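Non-structural protein 2 (PDB 7F52) is a replicase-derived non-structural protein of a gammacoronavirus whose molecular role is not firmly established. Local coordinates at residues I384-Y389 against F407-H412; I379-I384 against V475-C480. All blocks are in the same frame, centred on the assembly; numbering follows the deposited sequence.

Contact 1: residues I384-Y389 against F407-H412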
loop_
_atom_site.group_PDB
_atom_site.type_symbol
_atom_site.label_atom_id
_atom_site.label_comp_id
_atom_site.label_asym_id
_atom_site.label_seq_id
_atom_site.Cartn_x
_atom_site.Cartn_y
_atom_site.Cartn_z
ATOM N N ILE A 384 4.541 -34.897 -27.308
ATOM C CA ILE A 384 5.856 -35.450 -26.979
ATOM C C ILE A 384 6.900 -34.332 -26.994
ATOM O O ILE A 384 7.802 -34.296 -26.145
ATOM C CB ILE A 384 6.279 -36.570 -27.957
ATOM C CG1 ILE A 384 5.414 -37.807 -27.766
ATOM C CG2 ILE A 384 7.760 -36.935 -27.784
ATOM C CD1 ILE A 384 5.910 -38.983 -28.600
ATOM N N LEU A 385 6.772 -33.407 -27.943
ATOM C CA LEU A 385 7.703 -32.286 -27.974
ATOM C C LEU A 385 7.522 -31.454 -26.694
ATOM O O LEU A 385 8.502 -31.166 -25.990
ATOM C CB LEU A 385 7.512 -31.443 -29.246
ATOM C CG LEU A 385 8.023 -32.089 -30.555
ATOM C CD1 LEU A 385 7.645 -31.271 -31.771
ATOM C CD2 LEU A 385 9.532 -32.344 -30.565
ATOM N N ALA A 386 6.279 -31.113 -26.362
ATOM C CA ALA A 386 6.014 -30.369 -25.111
ATOM C C ALA A 386 6.608 -31.095 -23.884
ATOM O O ALA A 386 7.232 -30.475 -23.038
ATOM C CB ALA A 386 4.522 -30.138 -24.932
ATOM N N ALA A 387 6.472 -32.415 -23.829
ATOM C CA ALA A 387 7.082 -33.203 -22.762
ATOM C C ALA A 387 8.612 -33.096 -22.741
ATOM O O ALA A 387 9.213 -32.982 -21.664
ATOM C CB ALA A 387 6.668 -34.661 -22.883
ATOM N N ILE A 388 9.251 -33.144 -23.915
ATOM C CA ILE A 388 10.722 -33.124 -23.953
ATOM C C ILE A 388 11.264 -31.782 -23.447
ATOM O O ILE A 388 12.229 -31.731 -22.648
ATOM C CB ILE A 388 11.257 -33.395 -25.360
ATOM C CG1 ILE A 388 11.009 -34.852 -25.736
ATOM C CG2 ILE A 388 12.751 -33.104 -25.436
ATOM C CD1 ILE A 388 11.591 -35.201 -27.074
ATOM N N TYR A 389 10.621 -30.704 -23.891
ATOM C CA TYR A 389 11.003 -29.372 -23.466
ATOM C C TYR A 389 10.795 -29.183 -21.948
ATOM O O TYR A 389 11.569 -28.489 -21.282
ATOM C CB TYR A 389 10.194 -28.311 -24.220
ATOM C CG TYR A 389 10.590 -28.034 -25.660
ATOM C CD1 TYR A 389 11.856 -27.554 -25.983
ATOM C CD2 TYR A 389 9.665 -28.199 -26.698
ATOM C CE1 TYR A 389 12.204 -27.281 -27.317
ATOM C CE2 TYR A 389 9.998 -27.928 -28.019
ATOM C CZ TYR A 389 11.269 -27.470 -28.324
ATOM O OH TYR A 389 11.598 -27.193 -29.634
ATOM N N PHE A 407 -6.916 -37.090 -19.470
ATOM C CA PHE A 407 -5.640 -37.046 -18.756
ATOM C C PHE A 407 -5.242 -35.585 -18.526
ATOM O O PHE A 407 -5.769 -34.678 -19.169
ATOM C CB PHE A 407 -4.568 -37.923 -19.463
ATOM C CG PHE A 407 -4.164 -37.437 -20.847
ATOM C CD1 PHE A 407 -4.893 -37.810 -21.980
ATOM C CD2 PHE A 407 -3.033 -36.639 -21.024
ATOM C CE1 PHE A 407 -4.521 -37.378 -23.256
ATOM C CE2 PHE A 407 -2.654 -36.204 -22.318
ATOM C CZ PHE A 407 -3.407 -36.576 -23.429
ATOM N N LYS A 408 -4.321 -35.372 -17.587
ATOM C CA LYS A 408 -3.840 -34.039 -17.256
ATOM C C LYS A 408 -2.399 -34.008 -17.726
ATOM O O LYS A 408 -1.644 -34.971 -17.547
ATOM C CB LYS A 408 -3.956 -33.692 -15.749
ATOM C CG LYS A 408 -5.336 -33.129 -15.351
ATOM C CD LYS A 408 -5.763 -33.386 -13.879
ATOM C CE LYS A 408 -5.089 -32.459 -12.852
ATOM N NZ LYS A 408 -5.509 -30.992 -12.948
ATOM N N PHE A 409 -2.026 -32.892 -18.340
ATOM C CA PHE A 409 -0.688 -32.723 -18.887
ATOM C C PHE A 409 -0.351 -31.236 -18.980
ATOM O O PHE A 409 -1.039 -30.493 -19.678
ATOM C CB PHE A 409 -0.612 -33.394 -20.264
ATOM C CG PHE A 409 0.711 -33.244 -20.945
ATOM C CD1 PHE A 409 1.825 -33.923 -20.472
ATOM C CD2 PHE A 409 0.840 -32.438 -22.073
ATOM C CE1 PHE A 409 3.052 -33.790 -21.106
ATOM C CE2 PHE A 409 2.059 -32.299 -22.711
ATOM C CZ PHE A 409 3.169 -32.983 -22.231
ATOM N N LEU A 410 0.674 -30.805 -18.241
ATOM C CA LEU A 410 1.204 -29.438 -18.309
ATOM C C LEU A 410 0.135 -28.357 -18.279
ATOM O O LEU A 410 0.221 -27.363 -19.010
ATOM C CB LEU A 410 2.050 -29.258 -19.582
ATOM C CG LEU A 410 3.272 -30.171 -19.703
ATOM C CD1 LEU A 410 4.085 -29.915 -21.008
ATOM C CD2 LEU A 410 4.132 -30.013 -18.449
ATOM N N GLY A 411 -0.888 -28.555 -17.465
ATOM C CA GLY A 411 -1.839 -27.490 -17.194
ATOM C C GLY A 411 -3.098 -27.621 -18.012
ATOM O O GLY A 411 -3.985 -26.760 -18.002
ATOM N N HIS A 412 -3.199 -28.729 -18.720
ATOM C CA HIS A 412 -4.359 -28.914 -19.553
ATOM C C HIS A 412 -5.006 -30.224 -19.220
ATOM O O HIS A 412 -4.335 -31.175 -18.794
ATOM C CB HIS A 412 -3.969 -28.833 -21.032
ATOM C CG HIS A 412 -3.453 -27.482 -21.443
ATOM N ND1 HIS A 412 -2.169 -27.059 -21.165
ATOM C CD2 HIS A 412 -4.054 -26.456 -22.092
ATOM C CE1 HIS A 412 -2.003 -25.835 -21.634
ATOM N NE2 HIS A 412 -3.131 -25.446 -22.199
#
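Ala386 and Ala387 of helix 377-390 meet Phe409 and Leu410 in a small, buried, apolar contact between a helix and the turn of a beta hairpin. The hairpin pairs strand 407-409 antiparallel with strand 412-415, at one edge of the mixed sheet, where strand 412-415 pairs with 357-371. A type I' turn from Phe409 to His412 joins the two strands, and Phe409 and His412 are bonded to each other in both directions through their backbones.

The helix presents two methyl groups and a piece of backbone. Phe409 carries its ring to them with CG anti to the backbone N (chi1 178°). The ring arrives edge first. Its CZ is 3.7 Å from Ala387 N, which lies in the ring plane, and 3.9 Å from Ala387 CB. On the next corner of the ring, Phe409 CE2 is 4.0 Å from Ala386 CB. Leu410 lies alongside and packs on its neighbour: its CG sits 3.7 Å above the plane of the Phe409 ring, over the centre. From there Leu410 CD1 reaches the helix, 4.0 Å from Ala386 CB and 3.8 Å from Ala386 O.

Helix 432-439 adds to the cluster, with Phe439 touching Ala386 and Leu410 and meeting the Phe409 ring edge-to-face. Phe392 makes a second edge-to-face pair with Phe409. Within the turn, His412 ND1 donates to Leu410 O at 3.2 Å. The bond is bent, at 141°, and the donor stands well above the carbonyl plane.

The contact is therefore held by dispersion and by the burial of apolar surface. The fit probably rests on shape: two small alanine side chains let an aromatic edge and a leucine methyl come close to the helix backbone.

Contact 2: residues I379-I384 against V475-C480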
loop_
_atom_site.group_PDB
_atom_site.type_symbol
_atom_site.label_atom_id
_atom_site.label_comp_id
_atom_site.label_asym_id
_atom_site.label_seq_id
_atom_site.Cartn_x
_atom_site.Cartn_y
_atom_site.Cartn_z
ATOM N N ILE A 379 -0.735 -34.454 -33.240
ATOM C CA ILE A 379 -0.947 -34.157 -31.829
ATOM C C ILE A 379 -0.001 -34.985 -30.962
ATOM O O ILE A 379 0.606 -34.468 -30.018
ATOM C CB ILE A 379 -2.403 -34.403 -31.418
ATOM C CG1 ILE A 379 -3.320 -33.441 -32.166
ATOM C CG2 ILE A 379 -2.566 -34.209 -29.941
ATOM C CD1 ILE A 379 -4.771 -33.795 -32.083
ATOM N N ASN A 380 0.145 -36.260 -31.302
ATOM C CA ASN A 380 1.007 -37.160 -30.540
ATOM C C ASN A 380 2.412 -36.592 -30.428
ATOM O O ASN A 380 2.968 -36.532 -29.331
ATOM C CB ASN A 380 1.050 -38.552 -31.192
ATOM C CG ASN A 380 1.957 -39.546 -30.445
ATOM O OD1 ASN A 380 3.176 -39.370 -30.386
ATOM N ND2 ASN A 380 1.373 -40.640 -29.964
ATOM N N ASP A 381 2.977 -36.165 -31.559
ATOM C CA ASP A 381 4.370 -35.726 -31.594
ATOM C C ASP A 381 4.584 -34.320 -31.002
ATOM O O ASP A 381 5.630 -34.037 -30.412
ATOM C CB ASP A 381 4.901 -35.808 -33.031
ATOM C CG ASP A 381 5.193 -37.241 -33.445
ATOM O OD1 ASP A 381 4.714 -38.151 -32.724
ATOM O OD2 ASP A 381 5.874 -37.480 -34.477
ATOM N N GLY A 382 3.603 -33.438 -31.114
ATOM C CA GLY A 382 3.733 -32.187 -30.401
ATOM C C GLY A 382 3.587 -32.316 -28.885
ATOM O O GLY A 382 4.247 -31.575 -28.125
ATOM N N LEU A 383 2.722 -33.226 -28.430
ATOM C CA LEU A 383 2.608 -33.464 -26.992
ATOM C C LEU A 383 3.964 -33.974 -26.530
ATOM O O LEU A 383 4.486 -33.516 -25.502
ATOM C CB LEU A 383 1.481 -34.457 -26.643
ATOM C CG LEU A 383 0.056 -33.910 -26.781
ATOM C CD1 LEU A 383 -1.000 -35.007 -26.672
ATOM C CD2 LEU A 383 -0.208 -32.791 -25.751
ATOM N N ILE A 384 4.541 -34.897 -27.308
ATOM C CA ILE A 384 5.856 -35.450 -26.979
ATOM C C ILE A 384 6.900 -34.332 -26.994
ATOM O O ILE A 384 7.802 -34.296 -26.145
ATOM C CB ILE A 384 6.279 -36.570 -27.957
ATOM C CG1 ILE A 384 5.414 -37.807 -27.766
ATOM C CG2 ILE A 384 7.760 -36.935 -27.784
ATOM C CD1 ILE A 384 5.910 -38.983 -28.600
ATOM N N VAL A 475 7.806 -41.664 -31.719
ATOM C CA VAL A 475 7.548 -40.532 -32.613
ATOM C C VAL A 475 6.768 -40.943 -33.857
ATOM O O VAL A 475 7.259 -41.726 -34.681
ATOM C CB VAL A 475 8.808 -39.964 -33.279
ATOM C CG1 VAL A 475 9.529 -39.034 -32.302
ATOM C CG2 VAL A 475 9.711 -41.096 -33.706
ATOM N N LYS A 476 5.543 -40.450 -33.990
ATOM C CA LYS A 476 4.689 -40.977 -35.040
ATOM C C LYS A 476 4.475 -40.213 -36.345
ATOM O O LYS A 476 4.029 -40.784 -37.360
ATOM C CB LYS A 476 3.392 -41.127 -34.257
ATOM C CG LYS A 476 3.394 -42.485 -33.603
ATOM C CD LYS A 476 2.165 -42.790 -32.805
ATOM C CE LYS A 476 2.163 -44.293 -32.454
ATOM N NZ LYS A 476 3.527 -44.941 -32.456
ATOM N N THR A 477 4.840 -38.940 -36.343
ATOM C CA THR A 477 4.754 -38.174 -37.568
ATOM C C THR A 477 5.901 -38.673 -38.469
ATOM O O THR A 477 6.899 -39.223 -37.984
ATOM C CB THR A 477 4.739 -36.682 -37.262
ATOM O OG1 THR A 477 3.753 -36.047 -38.069
ATOM C CG2 THR A 477 6.088 -36.055 -37.541
ATOM N N CYS A 478 5.747 -38.514 -39.779
ATOM C CA CYS A 478 6.792 -38.933 -40.725
ATOM C C CYS A 478 8.023 -38.027 -40.626
ATOM O O CYS A 478 9.157 -38.503 -40.628
ATOM C CB CYS A 478 6.251 -38.907 -42.153
ATOM S SG CYS A 478 5.254 -40.367 -42.519
ATOM N N PHE A 479 7.787 -36.728 -40.526
ATOM C CA PHE A 479 8.849 -35.754 -40.315
ATOM C C PHE A 479 9.755 -36.085 -39.108
ATOM O O PHE A 479 10.983 -36.003 -39.205
ATOM C CB PHE A 479 8.233 -34.366 -40.144
ATOM C CG PHE A 479 7.344 -33.952 -41.282
ATOM C CD1 PHE A 479 6.117 -34.574 -41.500
ATOM C CD2 PHE A 479 7.732 -32.941 -42.140
ATOM C CE1 PHE A 479 5.303 -34.194 -42.563
ATOM C CE2 PHE A 479 6.925 -32.554 -43.200
ATOM C CZ PHE A 479 5.708 -33.180 -43.410
ATOM N N CYS A 480 9.156 -36.467 -37.976
ATOM C CA CYS A 480 9.918 -36.708 -36.746
ATOM C C CYS A 480 10.554 -38.094 -36.771
ATOM O O CYS A 480 11.633 -38.312 -36.207
ATOM C CB CYS A 480 9.027 -36.543 -35.508
ATOM S SG CYS A 480 8.447 -34.836 -35.195
#
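Asp381 has CG anti to its carbonyl carbon and beside its backbone N (chi1 -76°), which swings the carboxylate off helix 377-390 toward the backbone of 475-480. A small second torsion (chi2 15°) sets the two oxygens against successive amides. Asp381 OD1 accepts from Lys476 N at 2.8 Å, through the syn lone pair, with a nearly straight N-H...O angle of 163°. Asp381 OD2 accepts from Thr477 N at 2.6 Å. This second donor comes from above the carboxylate plane, so the two bonds differ in geometry.

Thr477 and Cys480 line the OD2 side of the carboxylate with carbon atoms, Cys480 CB being 3.4 Å from Asp381 OD2. Val475 is more distant, its CB 4.0 Å from Asp381 OD2.

Asn380, one residue earlier on the helix, meets the aliphatic part of Lys476, which passes it at a slant. The Lys476 side chain then leads away, and its NZ is 6.9 Å from Asp381 OD1, too far for a salt bridge.

The site lies just before helix 478-491. Thr477 is the N-cap residue, but its side chain makes no capping bond. Trp461 of helix 455-467 packs on Val475 and Cys480, and Ile432 of helix 432-439 also touches Cys480.

Asp381 is buried, and two backbone N-H groups donate to its carboxylate, one bond being found to each oxygen. The nearby N-terminal end of helix 478-491 may also favour the charged form. The pair of bonds probably fixes the rotation of the carboxylate and ties the approach to helix 478-491 to helix 377-390.

How the contacts relate
Both contacts use helix 377-390, and Ile384 lies in a segment of each. Contact 2 takes an earlier part of the helix and contact 1 a later part. Their centres are about 13 Å apart, and they touch where Phe409 CZ comes 3.6 Å from Leu383 O. Along the chain, the short connection of contact 1 falls within the much longer one of contact 2. The helix thus joins two parts of the fold. Contact 1 sets it against a hairpin at one edge of the mixed sheet, by apolar packing. Contact 2 bonds it to the residues that lead into helix 478-491. Helices 394-403 and 432-439 pack around both, so the hairpin and helix 478-491 are linked through helix 377-390.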